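Local coordinates for flavohemoprotein (Vibrio cholerae O1 biovar El Tor, PDB 4EH1) that probably converts nitric oxide to nitrate with O2 and NAD(P)H, the present chain being its reductase part, which holds FAD and passes on electrons from NAD(P)H, at residues Q38-E43 with Y68-K73; L197-G202 with L221-D226. All coordinates share one frame; numbering follows the deposited sequence.

Contact 1: Q38-E43 with Y68-K73. With FAD (flavin-adenine dinucleotide), chain C.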
loop_
_atom_site.group_PDB
_atom_site.type_symbol
_atom_site.label_atom_id
_atom_site.label_comp_id
_atom_site.label_asym_id
_atom_site.label_seq_id
_atom_site.Cartn_x
_atom_site.Cartn_y
_atom_site.Cartn_z
ATOM N N GLN A 38 13.194 14.001 12.543
ATOM C CA GLN A 38 14.173 14.232 11.469
ATOM C C GLN A 38 13.745 13.583 10.161
ATOM O O GLN A 38 12.793 12.782 10.137
ATOM C CB GLN A 38 15.574 13.789 11.859
ATOM C CG GLN A 38 16.127 14.574 13.013
ATOM C CD GLN A 38 17.565 14.248 13.275
ATOM O OE1 GLN A 38 17.920 13.095 13.534
ATOM N NE2 GLN A 38 18.410 15.257 13.206
ATOM N N TYR A 39 14.427 13.944 9.075
ATOM C CA TYR A 39 14.051 13.449 7.732
ATOM C C TYR A 39 15.264 12.878 7.015
ATOM O O TYR A 39 16.402 13.230 7.331
ATOM C CB TYR A 39 13.440 14.578 6.859
ATOM C CG TYR A 39 14.336 15.792 6.775
ATOM C CD1 TYR A 39 14.187 16.845 7.655
ATOM C CD2 TYR A 39 15.382 15.847 5.853
ATOM C CE1 TYR A 39 15.053 17.948 7.615
ATOM C CE2 TYR A 39 16.238 16.924 5.800
ATOM C CZ TYR A 39 16.074 17.970 6.683
ATOM O OH TYR A 39 16.921 19.043 6.611
ATOM N N ILE A 40 15.012 12.003 6.050
ATOM C CA ILE A 40 16.064 11.561 5.162
ATOM C C ILE A 40 15.833 12.215 3.813
ATOM O O ILE A 40 14.871 12.976 3.623
ATOM C CB ILE A 40 16.161 9.993 5.046
ATOM C CG1 ILE A 40 14.793 9.337 4.798
ATOM C CG2 ILE A 40 16.692 9.397 6.328
ATOM C CD1 ILE A 40 14.353 9.343 3.360
ATOM N N GLY A 41 16.733 11.925 2.886
ATOM C CA GLY A 41 16.623 12.397 1.523
ATOM C C GLY A 41 16.399 11.233 0.574
ATOM O O GLY A 41 17.016 10.168 0.719
ATOM N N ILE A 42 15.512 11.416 -0.392
ATOM C CA ILE A 42 15.318 10.413 -1.425
ATOM C C ILE A 42 15.724 11.004 -2.776
ATOM O O ILE A 42 15.369 12.136 -3.094
ATOM C CB ILE A 42 13.851 9.959 -1.504
ATOM C CG1 ILE A 42 13.426 9.245 -0.201
ATOM C CG2 ILE A 42 13.631 9.036 -2.706
ATOM C CD1 ILE A 42 14.057 7.856 -0.005
ATOM N N GLU A 43 16.453 10.234 -3.579
ATOM C CA GLU A 43 16.864 10.698 -4.892
ATOM C C GLU A 43 16.498 9.697 -5.971
ATOM O O GLU A 43 16.795 8.504 -5.868
ATOM C CB GLU A 43 18.365 10.970 -4.916
ATOM C CG GLU A 43 19.009 10.887 -6.270
ATOM C CD GLU A 43 20.532 11.007 -6.163
ATOM O OE1 GLU A 43 21.004 12.009 -5.580
ATOM O OE2 GLU A 43 21.255 10.093 -6.635
ATOM N N TYR A 68 14.020 2.013 7.674
ATOM C CA TYR A 68 13.378 3.308 7.734
ATOM C C TYR A 68 11.970 3.216 7.142
ATOM O O TYR A 68 11.737 2.501 6.170
ATOM C CB TYR A 68 14.183 4.325 6.921
ATOM C CG TYR A 68 15.548 4.710 7.474
ATOM C CD1 TYR A 68 15.750 4.907 8.840
ATOM C CD2 TYR A 68 16.620 4.899 6.621
ATOM C CE1 TYR A 68 17.004 5.278 9.343
ATOM C CE2 TYR A 68 17.881 5.253 7.102
ATOM C CZ TYR A 68 18.064 5.461 8.457
ATOM O OH TYR A 68 19.304 5.812 8.920
ATOM N N ARG A 69 11.027 3.935 7.725
ATOM C CA ARG A 69 9.759 4.161 7.047
ATOM C C ARG A 69 9.582 5.666 6.749
ATOM O O ARG A 69 9.788 6.529 7.624
ATOM C CB ARG A 69 8.575 3.632 7.859
ATOM C CG ARG A 69 7.210 3.833 7.162
ATOM C CD ARG A 69 6.072 3.236 7.973
ATOM N NE ARG A 69 5.620 4.164 8.998
ATOM C CZ ARG A 69 4.608 3.913 9.822
ATOM N NH1 ARG A 69 3.951 2.762 9.739
ATOM N NH2 ARG A 69 4.242 4.818 10.720
ATOM N N ILE A 70 9.219 5.966 5.507
ATOM C CA ILE A 70 8.788 7.320 5.151
ATOM C C ILE A 70 7.374 7.252 4.584
ATOM O O ILE A 70 6.917 6.185 4.161
ATOM C CB ILE A 70 9.679 7.947 4.086
ATOM C CG1 ILE A 70 9.671 7.070 2.841
ATOM C CG2 ILE A 70 11.142 8.207 4.619
ATOM C CD1 ILE A 70 10.331 7.788 1.635
ATOM N N SER A 71 6.695 8.393 4.556
ATOM C CA SER A 71 5.300 8.450 4.117
ATOM C C SER A 71 5.121 9.664 3.217
ATOM O O SER A 71 5.318 10.819 3.639
ATOM C CB SER A 71 4.357 8.552 5.315
ATOM O OG SER A 71 4.658 7.541 6.281
ATOM N N VAL A 72 4.699 9.380 1.991
ATOM C CA VAL A 72 4.857 10.287 0.884
ATOM C C VAL A 72 3.502 10.690 0.290
ATOM O O VAL A 72 2.714 9.851 -0.150
ATOM C CB VAL A 72 5.718 9.606 -0.205
ATOM C CG1 VAL A 72 5.727 10.448 -1.458
ATOM C CG2 VAL A 72 7.160 9.284 0.346
ATOM N N LYS A 73 3.227 11.984 0.305
ATOM C CA LYS A 73 1.992 12.469 -0.285
ATOM C C LYS A 73 2.152 12.732 -1.792
ATOM O O LYS A 73 3.040 13.466 -2.201
ATOM C CB LYS A 73 1.523 13.734 0.398
ATOM C CG LYS A 73 0.138 14.138 -0.161
ATOM C CD LYS A 73 -0.337 15.508 0.263
ATOM C CE LYS A 73 -1.447 15.969 -0.715
ATOM N NZ LYS A 73 -2.108 17.232 -0.339
HETATM P PA FAD C . 7.653 19.000 -7.325
HETATM O O1A FAD C . 8.835 19.492 -6.683
HETATM O O2A FAD C . 7.671 18.480 -8.649
HETATM O O5B FAD C . 6.638 20.165 -7.350
HETATM C C5B FAD C . 6.607 21.118 -6.319
HETATM C C4B FAD C . 5.443 22.087 -6.422
HETATM O O4B FAD C . 5.638 23.021 -7.466
HETATM C C3B FAD C . 4.188 21.331 -6.735
HETATM O O3B FAD C . 3.119 21.970 -6.086
HETATM C C2B FAD C . 4.032 21.497 -8.208
HETATM O O2B FAD C . 2.666 21.472 -8.485
HETATM C C1B FAD C . 4.682 22.822 -8.479
HETATM N N9A FAD C . 5.350 22.772 -9.774
HETATM C C8A FAD C . 6.148 21.824 -10.215
HETATM N N7A FAD C . 6.568 22.081 -11.453
HETATM C C5A FAD C . 6.020 23.218 -11.817
HETATM C C6A FAD C . 6.051 24.043 -13.015
HETATM N N6A FAD C . 6.776 23.693 -14.086
HETATM N N1A FAD C . 5.322 25.143 -12.988
HETATM C C2A FAD C . 4.614 25.491 -11.937
HETATM N N3A FAD C . 4.538 24.793 -10.824
HETATM C C4A FAD C . 5.205 23.662 -10.709
HETATM N N1 FAD C . 6.725 15.264 1.806
HETATM C C2 FAD C . 6.107 14.138 2.156
HETATM O O2 FAD C . 5.319 13.654 1.384
HETATM N N3 FAD C . 6.318 13.509 3.298
HETATM C C4 FAD C . 7.164 13.942 4.184
HETATM O O4 FAD C . 7.313 13.318 5.201
HETATM C C4X FAD C . 7.880 15.188 3.885
HETATM N N5 FAD C . 8.740 15.709 4.727
HETATM C C5X FAD C . 9.365 16.836 4.445
HETATM C C6 FAD C . 10.243 17.332 5.355
HETATM C C7 FAD C . 10.903 18.494 5.102
HETATM C C7M FAD C . 11.857 19.043 6.093
HETATM C C8 FAD C . 10.684 19.200 3.848
HETATM C C8M FAD C . 11.432 20.454 3.604
HETATM C C9 FAD C . 9.806 18.705 2.925
HETATM C C9A FAD C . 9.130 17.543 3.186
HETATM N N10 FAD C . 8.231 17.021 2.270
HETATM C C10 FAD C . 7.593 15.839 2.610
HETATM C "C1'" FAD C . 8.007 17.681 0.990
HETATM C "C2'" FAD C . 8.744 16.922 -0.114
HETATM O "O2'" FAD C . 10.145 16.927 0.042
HETATM C "C3'" FAD C . 8.541 17.427 -1.527
HETATM O "O3'" FAD C . 8.774 18.805 -1.618
HETATM C "C4'" FAD C . 7.220 17.034 -2.161
HETATM O "O4'" FAD C . 7.097 15.633 -2.107
HETATM C "C5'" FAD C . 7.046 17.527 -3.594
HETATM O "O5'" FAD C . 7.989 17.028 -4.495
HETATM P P FAD C . 7.659 16.612 -5.938
HETATM O O1P FAD C . 8.910 16.368 -6.577
HETATM O O2P FAD C . 6.705 15.572 -5.889
HETATM O O3P FAD C . 6.977 17.888 -6.482
#

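Contact 2: L197-G202 with L221-D226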
loop_
_atom_site.group_PDB
_atom_site.type_symbol
_atom_site.label_atom_id
_atom_site.label_comp_id
_atom_site.label_asym_id
_atom_site.label_seq_id
_atom_site.Cartn_x
_atom_site.Cartn_y
_atom_site.Cartn_z
ATOM N N LEU A 197 -5.737 21.806 27.603
ATOM C CA LEU A 197 -4.363 21.762 27.103
ATOM C C LEU A 197 -3.358 22.271 28.143
ATOM O O LEU A 197 -3.654 23.188 28.913
ATOM C CB LEU A 197 -4.231 22.670 25.864
ATOM C CG LEU A 197 -4.919 22.276 24.551
ATOM C CD1 LEU A 197 -4.699 23.362 23.535
ATOM C CD2 LEU A 197 -4.420 20.934 24.011
ATOM N N PRO A 198 -2.130 21.732 28.118
ATOM C CA PRO A 198 -1.128 22.157 29.106
ATOM C C PRO A 198 -0.429 23.415 28.629
ATOM O O PRO A 198 0.751 23.400 28.293
ATOM C CB PRO A 198 -0.156 20.976 29.140
ATOM C CG PRO A 198 -0.224 20.424 27.736
ATOM C CD PRO A 198 -1.640 20.644 27.252
ATOM N N ILE A 199 -1.187 24.500 28.602
ATOM C CA ILE A 199 -0.722 25.786 28.114
ATOM C C ILE A 199 0.534 26.253 28.875
ATOM O O ILE A 199 1.521 26.684 28.274
ATOM C CB ILE A 199 -1.857 26.838 28.271
ATOM C CG1 ILE A 199 -3.095 26.423 27.455
ATOM C CG2 ILE A 199 -1.364 28.255 27.911
ATOM C CD1 ILE A 199 -2.810 26.253 25.945
ATOM N N GLU A 200 0.502 26.162 30.200
ATOM C CA GLU A 200 1.592 26.724 31.010
ATOM C C GLU A 200 2.869 25.882 30.967
ATOM O O GLU A 200 3.964 26.424 30.933
ATOM C CB GLU A 200 1.151 26.944 32.460
ATOM C CG GLU A 200 0.005 27.941 32.628
ATOM C CD GLU A 200 0.394 29.391 32.311
ATOM O OE1 GLU A 200 1.513 29.815 32.696
ATOM O OE2 GLU A 200 -0.425 30.106 31.684
ATOM N N ASP A 201 2.735 24.558 30.951
ATOM C CA ASP A 201 3.905 23.713 31.083
ATOM C C ASP A 201 4.248 22.897 29.848
ATOM O O ASP A 201 5.351 22.381 29.746
ATOM C CB ASP A 201 3.732 22.767 32.272
ATOM C CG ASP A 201 3.646 23.504 33.587
ATOM O OD1 ASP A 201 4.478 24.403 33.826
ATOM O OD2 ASP A 201 2.737 23.197 34.388
ATOM N N GLY A 202 3.304 22.738 28.929
ATOM C CA GLY A 202 3.514 21.815 27.826
ATOM C C GLY A 202 4.555 22.194 26.784
ATOM O O GLY A 202 4.856 23.370 26.580
ATOM N N LEU A 221 0.094 31.389 20.847
ATOM C CA LEU A 221 0.583 32.599 21.497
ATOM C C LEU A 221 -0.530 33.381 22.201
ATOM O O LEU A 221 -0.351 33.845 23.324
ATOM C CB LEU A 221 1.281 33.496 20.489
ATOM C CG LEU A 221 2.543 32.906 19.872
ATOM C CD1 LEU A 221 3.062 33.842 18.786
ATOM C CD2 LEU A 221 3.584 32.725 20.931
ATOM N N ALA A 222 -1.675 33.534 21.543
ATOM C CA ALA A 222 -2.801 34.234 22.160
ATOM C C ALA A 222 -3.296 33.535 23.443
ATOM O O ALA A 222 -3.860 34.191 24.326
ATOM C CB ALA A 222 -3.940 34.387 21.169
ATOM N N LEU A 223 -3.105 32.212 23.528
ATOM C CA LEU A 223 -3.521 31.430 24.697
ATOM C C LEU A 223 -2.500 31.538 25.836
ATOM O O LEU A 223 -2.802 31.237 26.997
ATOM C CB LEU A 223 -3.725 29.953 24.328
ATOM C CG LEU A 223 -5.068 29.600 23.684
ATOM C CD1 LEU A 223 -5.074 28.176 23.143
ATOM C CD2 LEU A 223 -6.188 29.783 24.693
ATOM N N GLY A 224 -1.291 31.971 25.500
ATOM C CA GLY A 224 -0.291 32.222 26.508
ATOM C C GLY A 224 0.891 31.260 26.497
ATOM O O GLY A 224 1.699 31.281 27.419
ATOM N N VAL A 225 1.017 30.447 25.451
ATOM C CA VAL A 225 2.154 29.554 25.344
ATOM C C VAL A 225 3.430 30.320 25.037
ATOM O O VAL A 225 3.477 31.093 24.086
ATOM C CB VAL A 225 1.948 28.473 24.269
ATOM C CG1 VAL A 225 3.185 27.527 24.195
ATOM C CG2 VAL A 225 0.693 27.671 24.564
ATOM N N ASP A 226 4.469 30.103 25.843
ATOM C CA ASP A 226 5.748 30.763 25.595
ATOM C C ASP A 226 6.372 30.251 24.314
ATOM O O ASP A 226 6.308 29.063 24.006
ATOM C CB ASP A 226 6.743 30.587 26.742
ATOM C CG ASP A 226 7.952 31.499 26.589
ATOM O OD1 ASP A 226 7.825 32.706 26.869
ATOM O OD2 ASP A 226 9.024 31.030 26.163
#

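Contact 1: Q38-E43 with Y68-K73
Ile40 lays its CD1 against CG2 of Ile70, 3.6 Å away, the two side chains crossing at about a right angle. In Ile40 the CG1 branch sits between the backbone N and the carbonyl carbon (chi1 48°), which leaves CG2 to approach CE2 of Tyr68 obliquely at 4.4 Å. The other branch of Ile70 is used as well: its CD1 meets CG1 of Ile42 tip to tip at 3.9 Å. Branched, wholly apolar residues suit this buried interface, because one isoleucine can serve two partners. Tyr68, otherwise packed, has its hydroxyl hydrogen-bonded to Leu32 O.

Strands 39-43 and 68-73 run 74° apart, with axes 8.9 Å apart at their closest, so they meet through side chains alone. Further along the same strand the backbone pairs with the cofactor: FAD N3 donates to Ser71 O and Lys73 N to FAD O2, each at 2.9 Å and nearly straight. From strand 39-43, Tyr39 sets CD1 3.6 Å from the flavin methyl C7M. Crossed strands closing over an apolar interior, with the isoalloxazine hydrogen-bonded to the backbone of one of them, are characteristic of the antiparallel FAD-binding barrel of the ferredoxin reductase family.

Contact 2: L197-G202 with L221-D226
Ile199 meets Leu223, Gly224 and Val225 of 221-226, and a tight bend just before it delivers it there: Leu197 leads the chain into Pro198, the centre of an inverse gamma turn. Across that turn Ile199 N gives a weak hydrogen bond to Leu197 O, and proline, with no N-H of its own to place, fits the bend.

Ile199 itself carries nearly all of the contact. Its CG2 lies anti to the backbone N, beside the carbonyl carbon (chi1 -61° for CG1), and from there reaches Leu223 O at 3.4 Å and the backbone of Gly224. The CD1 end touches CD1 of Leu223 at 4.1 Å, the side chains crossing at about a right angle. Val225 is met in the same crossed manner: its CG2 is 4.0 Å from Ile199 CG2 and 3.9 Å from Ile199 O. A beta-branched residue suits this place because its two arms can press on the last helical turn and on the chain leaving it. The carbonyl of Ile199 also accepts a hydrogen bond from Arg229 NH1, which holds Gly202 O too.

Glu200 and Asp201 carry their charges at the surface. Gly202 then closes the bend with a 2.7 Å bond from its N to Pro198 O; glycine fits because the space beside its CA is taken up by that oxygen.

Facing this loop, Gly224 is the first residue after the helix to leave helical angles, with phi 112°, a backbone shape that calls for glycine, and Gly224 N bonds Leu221 O. Val225 beyond it is buried and also touches Ile230. This is a Schellman motif terminating a helix in the parallel alpha-beta sandwich of the NAD-binding domain, packed against the loop that leads into strand 203-208.

The touching residues of contact 1 are all buried, within the antiparallel FAD-binding barrel, whereas contact 2 is a partly buried patch at the far end of the NAD-binding domain, on the opposite side of the chain's centre. Their centres are 31 Å apart, and they share no strand or helix. Isoleucine dominates both, but with different partners: at 38-43 with 68-73 it meets other side chains between crossed strands, while at 197-202 with 221-226 it also packs on backbone atoms where a helix ends. Polar chemistry follows location too, serving the flavin in contact 1 and turn closure, together with Arg229, in contact 2, away from the annotated sites.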